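Local coordinates for Fe-regulated protein B (Neisseria meningitidis, PDB 4AIP) that probably carries iron across the meningococcal outer membrane as a TonB-dependent transporter, a beta-barrel closed by an internal plug domain, at residues 184-190 against 202-208; 699-703 against 738-742; 75-79 against 692-696; 137-143 against 271-275; 144-150 against 166-172. All coordinates share one frame; numbering follows the deposited sequence.

How the contacts relate
Contacts 1 and 2 build the barrel wall, mainly through backbone hydrogen bonds. Contact 1 pairs strand 185-194 with 198-209 and contact 2 pairs 702-709 with 733-741; strands 185-194 and 733-741 are neighbours. Contact 1 is partly buried; contact 2 is buried beside a second subunit. Contacts 3 and 4 are buried and join the plug to the barrel. There side chains do the work: a salt bridge and a stacked amide in contact 3, an aspartate and an aromatic pair in contact 4. Contact 5 is a strand pair within the plug, its centre about 10 Å from the centre of the chain. Contact 4 runs into it. Contact 3 adjoins contact 2 through N703, and reaches contact 1 through a salt bridge.

Contact 1 of 5, residues 184-190 against 202-208; sequences NWGVRLN and GASVFGK
R188 N donates to S204 O at 2.9 Å, close to straight at 161°. N190 N reaches G202 O at a similar angle (169°). G202 N returns a bond to N190 O. At G186 and F206 the two residues exchange backbone bonds, with F206 N 3.2 Å from G186 O. The bonds from K208 N to N184 O and from S204 N to R188 O are weak. The F206 ring folds back over the other strand: CG sits between its own backbone N and carbonyl carbon (chi1 43°). G186 has no side chain, so the ring can lie on its peptide. G186 O is 3.2 Å above the ring plane, over its centre. On the sheet face of V187 and L189, L189 CD2 meets A203 CB at 3.8 Å. V187 CG2 and V205 CG2 touch more loosely. At the open end of the pair, N184 ND2 lies 3.2 Å from K208 CE. R188 turns away to a salt bridge with D78 of the plug. The hairpin is the first of the barrel. Strand 733-741 flanks it on one side, strand 212-223 on the other, and helix 174-178 packs L177 and L178 against F206.

Contact 2 of 5, residues 699-703 against 738-742; sequences KDTLN and VNYKF
T701 O takes the backbone hydrogen bond of K741 N at 2.9 Å. N703 and N739 pair through both of their backbone groups. N703 N to N739 O is the straighter of the two, at 167°, and N739 N returns a bond to N703 O. CA-H contacts add to these bonds. T701 O also receives Y740 CA at 3.2 Å, N739 O meets L702 CA, and N703 O meets V738 CA. L702 and Y740 form the non-hydrogen-bonded pair between them.

The apolar contacts lie on the face of L702 and Y740. L702 CG is anti to its backbone N (chi1 176°), which carries the branch toward the C-terminal strand. Its CD1 lies 3.8 Å from V738 CG1, the two side chains running side by side in the same direction. L702 CB comes to the edge of the Y740 ring, 4.0 Å from Y740 CD1 and near the ring plane. This face continues into the assembly: L702 packs on F212, V738 on I255 and Y740 on E209 of the second subunit.

V738 also bonds through its backbone to S191 of strand 185-194. The last strand therefore lies between the first barrel strand and strand 702-709, closing the barrel. It falls in a predicted TonB C-terminal box. The chain ends just after it at F742, an aromatic C-terminal residue as in many outer-membrane beta-barrel proteins.

Contact 3 of 5, residues 75-79 against 692-696; sequences QQKDE and ANWKP
K695 NZ is gripped from two segments of chain. It forms a salt bridge with E79 OE2 at 3.1 Å, a hydrogen bond with N703 OD1 and a long, weak ion pair with D700 OD1. The ammonium meets E79 OE2 on the anti side, 22° out of the carboxylate plane. K695 arrives as a mostly extended chain that bends only at its last torsion, and E79 is extended beyond CG. The two side chains approach each other at a slant.

This is a plug-to-barrel contact, the interface that seats the plug of a TonB-dependent transporter inside its barrel. E79 belongs to the plug, near helix 74-77. N693 and K695 belong to the barrel, on and beside strand 681-694.

The amide of N693 stacks against the E79 side chain. Its plane is turned 27° from the carboxylate, and N693 CG lies 3.4 Å from E79 CG. With chi1 at 165° the N693 amide swings clear of its own backbone N and faces E79. Its rotation is fixed from both ends: OD1 accepts from R643 NH2, whose charge would probably favour an ionised E79, and ND2 donates to N705 OD1 and N703 OD1.

A water ties the backbones, donating to E79 O at 2.7 Å and to A692 O at 3.1 Å. On the plug side, E79 N bonds to Q76 O at 2.7 Å.

Contact 4 of 5, residues 137-143 against 271-275; sequences FIVDPAL and MKDQH
F137, D140 and L143 of a plug loop pack against M271, D273 and H275 of barrel strand 264-276, a buried plug-to-barrel contact. D273 is central. Its OD2 accepts D140 N at 3.0 Å, through the syn lone pair and with an N-H...O angle of 153°. D273 CG lies at the edge of the F137 ring, near its plane and 3.5 Å from F137 CE1. The carboxylate is turned almost upright to the ring, at 79°. The F137 and H275 rings form an offset stack, with centroids 4.6 Å apart and planes at 21°. F137 CZ lies above the H275 face, toward its rim. A water donates to I138 O and to D273 OD1, and meets H275 NE2 at 3.0 Å in the imidazole plane. D140 OD2 comes within 4.2 Å of D273 OD1, close for two like charges. D140 OD1 instead accepts A142 N at 2.9 Å, closing an Asx turn. At the other end, L143 CD1 touches M271 SD at 3.5 Å. K272 starts out on the side away from the plug; it touches the bound detergent and packs on D222 of the third subunit. A plug loop held by side chains of the inner barrel wall is the arrangement of TonB-dependent transporters.

Contact 5 of 5, residues 144-150 against 166-172; sequences VKVVSVQ and AIIAKTV
V147 and I167 meet on one face of a two-stranded piece of the plug sheet, with V147 CG1 3.6 Å from I167 CG2. V149 and A169 share that face. M85 of helix 85-88 covers V147, while L107 and L109 lie against I167 and V149. The other face carries V146, S148, I168 and K170. There V146 CG2 lies 3.6 Å from K170 CB, the two side chains pointing the same way. S148 and I168 sit more loosely opposite each other. At the edges run strand 67-73, bonded to V147 and V149, and strand 118-121, bonded to I167 and A169.

This is the mixed four-stranded sheet of the plug, here an antiparallel pair with a classic beta bulge. S148 N donates to I168 O at 2.7 Å. I168 N returns a bond to S148 O at 2.9 Å. Q150 N bonds to A166 O. Two residues, K145 and V146, then face K170. K170 O accepts K145 N at 2.7 Å and 173°, and K170 N donates to V146 O at 3.1 Å. The extra residue shifts the register by one toward V144 and T171. S148 OG bonds to N70 N. T171 OG1 bonds to D122 OD2 and to K254 NZ, the latter on barrel strand 246-259. Within the bulge, K145 bends at chi2 and brings its CD 3.1 Å from T171 O.

Contact 1 of 5, residues 184-190 against 202-208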
# COMPACT_ATOMS: atom_id res chain seq x y z
N ASN B 184 -5.59 -23.25 21.46
CA ASN B 184 -4.25 -22.69 21.36
C ASN B 184 -3.93 -21.72 20.20
O ASN B 184 -2.78 -21.35 19.98
CB ASN B 184 -3.23 -23.82 21.36
CG ASN B 184 -3.14 -24.56 22.71
OD1 ASN B 184 -2.60 -25.66 22.78
ND2 ASN B 184 -3.66 -23.94 23.78
N TRP B 185 -4.95 -21.34 19.45
CA TRP B 185 -4.80 -20.34 18.41
C TRP B 185 -6.11 -19.57 18.36
O TRP B 185 -7.08 -19.98 18.98
CB TRP B 185 -4.52 -21.00 17.06
CG TRP B 185 -5.66 -21.88 16.66
CD1 TRP B 185 -5.88 -23.17 17.07
CD2 TRP B 185 -6.76 -21.52 15.82
NE1 TRP B 185 -7.04 -23.64 16.52
CE2 TRP B 185 -7.62 -22.66 15.76
CE3 TRP B 185 -7.12 -20.34 15.12
CZ2 TRP B 185 -8.86 -22.67 15.01
CZ3 TRP B 185 -8.33 -20.34 14.38
CH2 TRP B 185 -9.18 -21.52 14.32
N GLY B 186 -6.14 -18.47 17.62
CA GLY B 186 -7.33 -17.66 17.49
C GLY B 186 -7.15 -16.51 16.54
O GLY B 186 -6.03 -16.15 16.21
N VAL B 187 -8.27 -15.97 16.08
CA VAL B 187 -8.30 -14.80 15.20
C VAL B 187 -9.15 -13.74 15.87
O VAL B 187 -10.14 -14.05 16.57
CB VAL B 187 -8.84 -15.11 13.79
CG1 VAL B 187 -8.86 -13.88 12.97
CG2 VAL B 187 -7.92 -16.06 13.05
N ARG B 188 -8.77 -12.48 15.67
CA ARG B 188 -9.55 -11.38 16.19
C ARG B 188 -9.75 -10.35 15.13
O ARG B 188 -8.79 -9.82 14.61
CB ARG B 188 -8.88 -10.78 17.40
CG ARG B 188 -9.77 -9.87 18.22
CD ARG B 188 -9.01 -8.59 18.49
NE ARG B 188 -9.60 -7.73 19.50
CZ ARG B 188 -9.75 -6.41 19.33
NH1 ARG B 188 -9.38 -5.84 18.19
NH2 ARG B 188 -10.32 -5.67 20.27
N LEU B 189 -11.00 -10.09 14.80
CA LEU B 189 -11.33 -9.03 13.86
C LEU B 189 -12.05 -7.89 14.54
O LEU B 189 -12.82 -8.09 15.47
CB LEU B 189 -12.15 -9.54 12.67
CG LEU B 189 -11.67 -10.89 12.13
CD1 LEU B 189 -12.87 -11.56 11.45
CD2 LEU B 189 -10.50 -10.71 11.19
N ASN B 190 -11.79 -6.69 14.06
CA ASN B 190 -12.54 -5.57 14.49
C ASN B 190 -12.85 -4.63 13.33
O ASN B 190 -12.16 -4.61 12.34
CB ASN B 190 -11.81 -4.86 15.63
CG ASN B 190 -10.62 -4.13 15.18
OD1 ASN B 190 -10.68 -2.96 14.90
ND2 ASN B 190 -9.51 -4.81 15.08
N GLY B 202 -9.13 -3.98 11.70
CA GLY B 202 -7.90 -4.62 12.01
C GLY B 202 -8.11 -6.09 12.12
O GLY B 202 -9.24 -6.59 12.16
N ALA B 203 -7.01 -6.80 12.17
CA ALA B 203 -7.09 -8.20 12.35
C ALA B 203 -5.85 -8.60 13.07
O ALA B 203 -4.83 -7.91 13.08
CB ALA B 203 -7.20 -8.93 11.00
N SER B 204 -5.94 -9.76 13.66
CA SER B 204 -4.92 -10.24 14.51
C SER B 204 -5.03 -11.75 14.54
O SER B 204 -6.10 -12.31 14.63
CB SER B 204 -5.12 -9.60 15.88
OG SER B 204 -4.54 -10.40 16.84
N VAL B 205 -3.89 -12.40 14.39
CA VAL B 205 -3.80 -13.87 14.46
C VAL B 205 -2.74 -14.21 15.50
O VAL B 205 -1.74 -13.52 15.61
CB VAL B 205 -3.53 -14.49 13.04
CG1 VAL B 205 -2.20 -13.99 12.44
CG2 VAL B 205 -3.56 -16.01 13.08
N PHE B 206 -2.98 -15.22 16.30
CA PHE B 206 -2.13 -15.48 17.45
C PHE B 206 -2.19 -16.94 17.86
O PHE B 206 -3.16 -17.63 17.60
CB PHE B 206 -2.57 -14.58 18.61
CG PHE B 206 -4.06 -14.48 18.77
CD1 PHE B 206 -4.79 -13.54 18.06
CD2 PHE B 206 -4.74 -15.37 19.61
CE1 PHE B 206 -6.17 -13.47 18.19
CE2 PHE B 206 -6.12 -15.28 19.77
CZ PHE B 206 -6.83 -14.35 19.04
N GLY B 207 -1.15 -17.41 18.52
CA GLY B 207 -1.20 -18.78 18.98
C GLY B 207 -0.03 -19.25 19.81
O GLY B 207 0.81 -18.47 20.19
N LYS B 208 -0.02 -20.54 20.07
CA LYS B 208 0.89 -21.19 21.00
C LYS B 208 1.14 -22.71 20.58
O LYS B 208 0.22 -23.47 20.29
CB LYS B 208 0.37 -20.93 22.43
CG LYS B 208 0.29 -22.04 23.42
CD LYS B 208 -0.28 -21.54 24.82
CE LYS B 208 -1.83 -21.55 24.80
NZ LYS B 208 -2.53 -21.43 26.19

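Contact 2 of 5, residues 699-703 against 738-742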
# COMPACT_ATOMS: atom_id res chain seq x y z
N LYS B 699 -20.08 -13.85 26.33
CA LYS B 699 -18.61 -13.91 26.55
C LYS B 699 -18.01 -12.68 25.94
O LYS B 699 -18.69 -11.94 25.19
CB LYS B 699 -17.95 -15.10 25.82
CG LYS B 699 -18.74 -16.39 25.69
CD LYS B 699 -18.42 -17.06 24.30
CE LYS B 699 -19.66 -17.71 23.65
NZ LYS B 699 -20.17 -18.86 24.50
N ASP B 700 -16.71 -12.51 26.19
CA ASP B 700 -16.04 -11.30 25.74
C ASP B 700 -15.50 -11.50 24.33
O ASP B 700 -14.61 -10.75 23.90
CB ASP B 700 -14.93 -10.91 26.73
CG ASP B 700 -15.45 -10.70 28.15
OD1 ASP B 700 -16.69 -10.66 28.41
OD2 ASP B 700 -14.58 -10.55 29.03
N THR B 701 -16.04 -12.49 23.62
CA THR B 701 -15.61 -12.81 22.24
C THR B 701 -16.29 -11.92 21.21
O THR B 701 -15.81 -11.77 20.09
CB THR B 701 -15.75 -14.34 21.85
OG1 THR B 701 -17.13 -14.75 21.92
CG2 THR B 701 -14.85 -15.28 22.73
N LEU B 702 -17.40 -11.31 21.58
CA LEU B 702 -18.06 -10.42 20.66
C LEU B 702 -18.57 -9.19 21.37
O LEU B 702 -19.36 -9.30 22.28
CB LEU B 702 -19.18 -11.15 19.94
CG LEU B 702 -20.07 -10.34 18.99
CD1 LEU B 702 -19.25 -9.55 17.92
CD2 LEU B 702 -21.20 -11.21 18.36
N ASN B 703 -18.11 -8.04 20.94
CA ASN B 703 -18.43 -6.76 21.55
C ASN B 703 -18.96 -5.90 20.44
O ASN B 703 -18.33 -5.78 19.38
CB ASN B 703 -17.20 -6.05 22.14
CG ASN B 703 -16.74 -6.61 23.52
OD1 ASN B 703 -17.51 -6.62 24.51
ND2 ASN B 703 -15.46 -7.01 23.61
N VAL B 738 -16.93 -2.87 16.41
CA VAL B 738 -17.22 -4.30 16.67
C VAL B 738 -15.88 -5.01 16.78
O VAL B 738 -15.05 -4.79 15.90
CB VAL B 738 -18.11 -4.98 15.51
CG1 VAL B 738 -18.47 -6.41 15.85
CG2 VAL B 738 -19.42 -4.20 15.24
N ASN B 739 -15.66 -5.84 17.80
CA ASN B 739 -14.49 -6.75 17.76
C ASN B 739 -15.01 -8.17 17.91
O ASN B 739 -15.97 -8.40 18.66
CB ASN B 739 -13.37 -6.50 18.81
CG ASN B 739 -13.89 -5.96 20.11
OD1 ASN B 739 -13.93 -4.73 20.32
ND2 ASN B 739 -14.28 -6.85 20.98
N TYR B 740 -14.36 -9.14 17.24
CA TYR B 740 -14.85 -10.50 17.29
C TYR B 740 -13.71 -11.48 17.23
O TYR B 740 -12.82 -11.33 16.39
CB TYR B 740 -15.83 -10.76 16.16
CG TYR B 740 -16.27 -12.23 16.05
CD1 TYR B 740 -16.94 -12.86 17.08
CD2 TYR B 740 -15.99 -12.98 14.91
CE1 TYR B 740 -17.30 -14.16 17.01
CE2 TYR B 740 -16.39 -14.30 14.81
CZ TYR B 740 -17.04 -14.89 15.88
OH TYR B 740 -17.48 -16.20 15.82
N LYS B 741 -13.77 -12.48 18.11
CA LYS B 741 -12.68 -13.39 18.41
C LYS B 741 -13.17 -14.80 18.22
O LYS B 741 -14.15 -15.21 18.84
CB LYS B 741 -12.34 -13.31 19.88
CG LYS B 741 -11.00 -12.82 20.36
CD LYS B 741 -11.06 -13.17 21.89
CE LYS B 741 -9.91 -12.77 22.73
NZ LYS B 741 -10.07 -11.37 23.03
N PHE B 742 -12.46 -15.56 17.39
CA PHE B 742 -12.76 -16.96 17.16
C PHE B 742 -11.49 -17.82 17.01
O PHE B 742 -11.33 -18.79 17.74
CB PHE B 742 -13.67 -17.11 15.93
CG PHE B 742 -13.05 -16.64 14.64
CD1 PHE B 742 -12.31 -17.51 13.83
CD2 PHE B 742 -13.24 -15.33 14.20
CE1 PHE B 742 -11.75 -17.08 12.61
CE2 PHE B 742 -12.73 -14.89 12.96
CZ PHE B 742 -11.97 -15.76 12.17
OXT PHE B 742 -10.61 -17.64 16.15

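Contact 3 of 5, residues 75-79 against 692-696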
# COMPACT_ATOMS: atom_id res chain seq x y z
N GLN B 75 -9.59 -5.60 28.47
CA GLN B 75 -10.93 -6.06 28.45
C GLN B 75 -11.88 -4.83 28.50
O GLN B 75 -12.91 -4.78 27.80
CB GLN B 75 -11.09 -7.01 29.63
CG GLN B 75 -12.26 -6.70 30.54
CD GLN B 75 -13.49 -7.41 30.03
OE1 GLN B 75 -14.04 -7.07 28.98
NE2 GLN B 75 -13.90 -8.45 30.76
N GLN B 76 -11.50 -3.79 29.25
CA GLN B 76 -12.22 -2.54 29.22
C GLN B 76 -12.11 -1.90 27.90
O GLN B 76 -13.12 -1.53 27.34
CB GLN B 76 -11.62 -1.54 30.20
CG GLN B 76 -11.99 -1.74 31.65
CD GLN B 76 -11.26 -0.67 32.53
OE1 GLN B 76 -10.16 -0.17 32.21
NE2 GLN B 76 -11.90 -0.31 33.64
N LYS B 77 -10.89 -1.74 27.39
CA LYS B 77 -10.64 -1.15 26.05
C LYS B 77 -11.51 -1.79 24.92
O LYS B 77 -11.99 -1.09 23.96
CB LYS B 77 -9.15 -1.29 25.74
CG LYS B 77 -8.58 -0.25 24.87
CD LYS B 77 -7.13 -0.64 24.56
CE LYS B 77 -7.13 -1.62 23.32
NZ LYS B 77 -5.91 -2.49 23.42
N ASP B 78 -11.76 -3.11 25.04
CA ASP B 78 -12.59 -3.76 24.03
C ASP B 78 -14.05 -3.33 24.11
O ASP B 78 -14.82 -3.59 23.16
CB ASP B 78 -12.57 -5.28 24.14
CG ASP B 78 -11.26 -5.92 23.64
OD1 ASP B 78 -10.44 -5.26 22.92
OD2 ASP B 78 -11.10 -7.09 24.03
N GLU B 79 -14.44 -2.69 25.23
CA GLU B 79 -15.82 -2.21 25.38
C GLU B 79 -15.96 -0.75 25.00
O GLU B 79 -17.04 -0.15 25.09
CB GLU B 79 -16.31 -2.43 26.79
CG GLU B 79 -16.34 -3.91 27.19
CD GLU B 79 -16.56 -4.11 28.67
OE1 GLU B 79 -16.66 -3.10 29.43
OE2 GLU B 79 -16.61 -5.29 29.09
N ALA B 692 -22.62 2.59 24.86
CA ALA B 692 -23.19 1.32 25.15
C ALA B 692 -22.20 0.23 24.71
O ALA B 692 -21.57 0.33 23.64
CB ALA B 692 -24.50 1.21 24.41
N ASN B 693 -22.07 -0.82 25.52
CA ASN B 693 -21.36 -2.03 25.13
C ASN B 693 -22.31 -3.25 25.19
O ASN B 693 -22.84 -3.61 26.26
CB ASN B 693 -20.15 -2.24 26.05
CG ASN B 693 -19.55 -3.65 25.96
OD1 ASN B 693 -19.70 -4.44 26.86
ND2 ASN B 693 -18.86 -3.94 24.87
N TRP B 694 -22.56 -3.87 24.05
CA TRP B 694 -23.24 -5.17 24.14
C TRP B 694 -22.51 -6.38 23.70
O TRP B 694 -21.66 -6.32 22.78
CB TRP B 694 -24.73 -5.14 23.76
CG TRP B 694 -25.26 -5.59 22.50
CD1 TRP B 694 -25.16 -4.96 21.27
CD2 TRP B 694 -26.15 -6.70 22.30
NE1 TRP B 694 -25.89 -5.68 20.28
CE2 TRP B 694 -26.48 -6.75 20.90
CE3 TRP B 694 -26.60 -7.71 23.13
CZ2 TRP B 694 -27.30 -7.71 20.34
CZ3 TRP B 694 -27.43 -8.70 22.58
CH2 TRP B 694 -27.77 -8.69 21.18
N LYS B 695 -22.80 -7.44 24.42
CA LYS B 695 -22.07 -8.63 24.35
C LYS B 695 -23.12 -9.63 24.02
O LYS B 695 -23.62 -10.32 24.93
CB LYS B 695 -21.45 -8.97 25.72
CG LYS B 695 -20.20 -8.19 26.13
CD LYS B 695 -19.77 -8.63 27.51
CE LYS B 695 -18.79 -7.65 28.11
NZ LYS B 695 -17.56 -7.58 27.24
N PRO B 696 -23.45 -9.75 22.73
CA PRO B 696 -24.58 -10.55 22.28
C PRO B 696 -24.44 -12.05 22.55
O PRO B 696 -25.42 -12.78 22.42
CB PRO B 696 -24.58 -10.29 20.78
CG PRO B 696 -23.73 -9.04 20.58
CD PRO B 696 -22.69 -9.21 21.60
O HOH W 1 -18.88 1.72 24.29

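Contact 4 of 5, residues 137-143 against 271-275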
# COMPACT_ATOMS: atom_id res chain seq x y z
N PHE B 137 4.98 11.86 19.74
CA PHE B 137 4.17 10.82 19.19
C PHE B 137 3.47 10.06 20.28
O PHE B 137 4.09 9.65 21.29
CB PHE B 137 5.10 9.86 18.45
CG PHE B 137 4.41 9.01 17.47
CD1 PHE B 137 3.74 7.88 17.86
CD2 PHE B 137 4.41 9.37 16.13
CE1 PHE B 137 3.04 7.13 16.94
CE2 PHE B 137 3.73 8.60 15.19
CZ PHE B 137 3.07 7.48 15.59
N ILE B 138 2.18 9.89 20.08
CA ILE B 138 1.40 9.15 21.05
C ILE B 138 0.95 7.87 20.42
O ILE B 138 0.37 7.85 19.33
CB ILE B 138 0.23 9.97 21.59
CG1 ILE B 138 0.78 11.30 22.12
CG2 ILE B 138 -0.56 9.15 22.70
CD1 ILE B 138 -0.28 12.39 22.45
N VAL B 139 1.27 6.79 21.13
CA VAL B 139 1.10 5.45 20.66
C VAL B 139 -0.41 5.24 20.40
O VAL B 139 -1.22 5.87 21.00
CB VAL B 139 1.64 4.49 21.72
CG1 VAL B 139 0.81 4.66 22.98
CG2 VAL B 139 1.63 3.05 21.21
N ASP B 140 -0.70 4.31 19.52
CA ASP B 140 -2.00 3.87 19.12
C ASP B 140 -2.47 2.82 20.13
O ASP B 140 -1.79 1.82 20.32
CB ASP B 140 -1.79 3.20 17.77
CG ASP B 140 -3.07 2.81 17.05
OD1 ASP B 140 -4.10 2.35 17.67
OD2 ASP B 140 -3.04 2.95 15.79
N PRO B 141 -3.65 2.99 20.73
CA PRO B 141 -4.09 2.08 21.80
C PRO B 141 -4.45 0.72 21.23
O PRO B 141 -4.64 -0.27 21.99
CB PRO B 141 -5.35 2.76 22.36
CG PRO B 141 -5.82 3.69 21.25
CD PRO B 141 -4.54 4.15 20.57
N ALA B 142 -4.59 0.66 19.92
CA ALA B 142 -4.89 -0.64 19.29
C ALA B 142 -3.73 -1.60 19.58
O ALA B 142 -3.95 -2.77 19.79
CB ALA B 142 -5.13 -0.48 17.78
N LEU B 143 -2.50 -1.09 19.64
CA LEU B 143 -1.34 -1.92 20.03
C LEU B 143 -1.32 -2.40 21.50
O LEU B 143 -0.64 -3.40 21.84
CB LEU B 143 -0.03 -1.21 19.69
CG LEU B 143 0.14 -0.77 18.25
CD1 LEU B 143 1.22 0.31 18.12
CD2 LEU B 143 0.48 -1.99 17.37
N MET B 271 7.21 -3.38 16.60
CA MET B 271 6.03 -2.59 16.48
C MET B 271 6.23 -1.45 15.51
O MET B 271 7.31 -0.86 15.45
CB MET B 271 5.63 -2.07 17.82
CG MET B 271 4.97 -0.77 17.67
SD MET B 271 4.57 0.09 19.15
CE MET B 271 6.08 0.71 19.77
N LYS B 272 5.16 -1.11 14.78
CA LYS B 272 5.22 0.07 13.96
C LYS B 272 3.90 0.80 14.10
O LYS B 272 2.86 0.16 14.10
CB LYS B 272 5.51 -0.28 12.49
CG LYS B 272 5.62 0.95 11.70
CD LYS B 272 5.46 0.79 10.22
CE LYS B 272 6.69 0.35 9.56
NZ LYS B 272 6.83 1.16 8.34
N ASP B 273 3.97 2.14 14.14
CA ASP B 273 2.82 3.02 14.32
C ASP B 273 3.02 4.14 13.31
O ASP B 273 4.01 4.90 13.39
CB ASP B 273 2.99 3.65 15.72
CG ASP B 273 1.64 4.00 16.40
OD1 ASP B 273 0.79 4.67 15.78
OD2 ASP B 273 1.48 3.64 17.59
N GLN B 274 2.11 4.33 12.38
CA GLN B 274 2.39 5.32 11.35
C GLN B 274 1.20 6.24 11.00
O GLN B 274 0.04 5.78 10.86
CB GLN B 274 2.84 4.56 10.11
CG GLN B 274 3.24 5.43 9.03
CD GLN B 274 3.81 4.67 7.89
OE1 GLN B 274 4.95 4.92 7.49
NE2 GLN B 274 3.05 3.74 7.35
N HIS B 275 1.51 7.52 10.80
CA HIS B 275 0.49 8.45 10.40
C HIS B 275 0.81 9.04 9.06
O HIS B 275 1.92 9.54 8.90
CB HIS B 275 0.42 9.60 11.36
CG HIS B 275 0.22 9.22 12.79
ND1 HIS B 275 0.41 10.12 13.82
CD2 HIS B 275 -0.19 8.07 13.38
CE1 HIS B 275 0.15 9.54 14.97
NE2 HIS B 275 -0.23 8.30 14.73
O HOH W 2 -0.40 6.64 17.17

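Contact 5 of 5, residues 144-150 against 166-172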
# COMPACT_ATOMS: atom_id res chain seq x y z
N VAL B 144 -2.06 -1.72 22.38
CA VAL B 144 -1.68 -1.82 23.79
C VAL B 144 -2.56 -2.76 24.58
O VAL B 144 -3.69 -2.98 24.19
CB VAL B 144 -1.52 -0.39 24.48
CG1 VAL B 144 -0.92 0.58 23.54
CG2 VAL B 144 -2.81 0.18 24.88
N LYS B 145 -2.04 -3.34 25.65
CA LYS B 145 -2.88 -4.14 26.52
C LYS B 145 -3.17 -3.49 27.84
O LYS B 145 -4.16 -3.79 28.45
CB LYS B 145 -2.34 -5.55 26.74
CG LYS B 145 -1.51 -5.75 27.95
CD LYS B 145 -0.42 -6.76 27.71
CE LYS B 145 0.22 -7.23 29.00
NZ LYS B 145 -0.62 -8.09 29.83
N VAL B 146 -2.28 -2.63 28.31
CA VAL B 146 -2.51 -1.85 29.52
C VAL B 146 -1.88 -0.47 29.37
O VAL B 146 -0.87 -0.29 28.65
CB VAL B 146 -1.91 -2.52 30.78
CG1 VAL B 146 -2.82 -3.60 31.30
CG2 VAL B 146 -0.58 -3.16 30.53
N VAL B 147 -2.54 0.50 30.01
CA VAL B 147 -2.00 1.83 30.23
C VAL B 147 -2.02 2.07 31.72
O VAL B 147 -3.01 1.77 32.40
CB VAL B 147 -2.80 2.90 29.48
CG1 VAL B 147 -2.12 4.21 29.58
CG2 VAL B 147 -2.94 2.52 28.01
N SER B 148 -0.92 2.61 32.23
CA SER B 148 -0.73 3.02 33.62
C SER B 148 -0.09 4.40 33.59
O SER B 148 0.36 4.87 32.53
CB SER B 148 0.23 2.04 34.32
OG SER B 148 -0.34 0.75 34.60
N VAL B 149 -0.04 5.04 34.74
CA VAL B 149 0.48 6.43 34.86
C VAL B 149 1.29 6.54 36.15
O VAL B 149 1.01 5.87 37.15
CB VAL B 149 -0.67 7.50 34.74
CG1 VAL B 149 -1.52 7.45 35.95
CG2 VAL B 149 -0.16 8.89 34.52
N GLN B 150 2.34 7.32 36.09
CA GLN B 150 3.15 7.61 37.26
C GLN B 150 3.46 9.09 37.17
O GLN B 150 3.92 9.59 36.10
CB GLN B 150 4.40 6.68 37.38
CG GLN B 150 5.75 7.18 36.83
CD GLN B 150 6.51 8.29 37.67
OE1 GLN B 150 6.12 8.72 38.77
NE2 GLN B 150 7.61 8.76 37.09
N ALA B 166 5.06 9.72 33.74
CA ALA B 166 4.99 9.01 32.47
C ALA B 166 3.67 8.31 32.22
O ALA B 166 3.02 7.80 33.16
CB ALA B 166 6.09 8.03 32.42
N ILE B 167 3.23 8.30 30.96
CA ILE B 167 2.24 7.29 30.55
C ILE B 167 3.04 6.02 30.20
O ILE B 167 4.06 6.12 29.48
CB ILE B 167 1.33 7.74 29.39
CG1 ILE B 167 0.36 8.79 29.87
CG2 ILE B 167 0.46 6.59 28.90
CD1 ILE B 167 0.89 10.10 29.82
N ILE B 168 2.60 4.89 30.74
CA ILE B 168 3.28 3.64 30.62
C ILE B 168 2.33 2.60 30.02
O ILE B 168 1.24 2.34 30.55
CB ILE B 168 3.70 3.18 32.00
CG1 ILE B 168 4.65 4.25 32.65
CG2 ILE B 168 4.24 1.72 31.96
CD1 ILE B 168 5.04 3.89 34.11
N ALA B 169 2.76 1.99 28.92
CA ALA B 169 1.90 1.06 28.19
C ALA B 169 2.69 -0.14 27.86
O ALA B 169 3.90 -0.01 27.60
CB ALA B 169 1.38 1.71 26.92
N LYS B 170 1.99 -1.28 27.84
CA LYS B 170 2.51 -2.59 27.41
C LYS B 170 1.73 -3.01 26.17
O LYS B 170 0.52 -2.86 26.14
CB LYS B 170 2.34 -3.62 28.52
CG LYS B 170 3.00 -3.21 29.82
CD LYS B 170 3.19 -4.40 30.73
CE LYS B 170 4.00 -4.03 31.99
NZ LYS B 170 3.48 -4.80 33.15
N THR B 171 2.44 -3.49 25.15
CA THR B 171 1.80 -4.04 23.97
C THR B 171 1.12 -5.38 24.29
O THR B 171 1.43 -6.08 25.28
CB THR B 171 2.80 -4.22 22.84
OG1 THR B 171 3.89 -5.01 23.35
CG2 THR B 171 3.30 -2.86 22.39
N VAL B 172 0.17 -5.74 23.45
CA VAL B 172 -0.61 -6.92 23.67
C VAL B 172 0.18 -8.20 23.37
O VAL B 172 1.13 -8.21 22.55
CB VAL B 172 -1.91 -6.84 22.83
CG1 VAL B 172 -1.59 -6.54 21.34
CG2 VAL B 172 -2.67 -8.16 22.96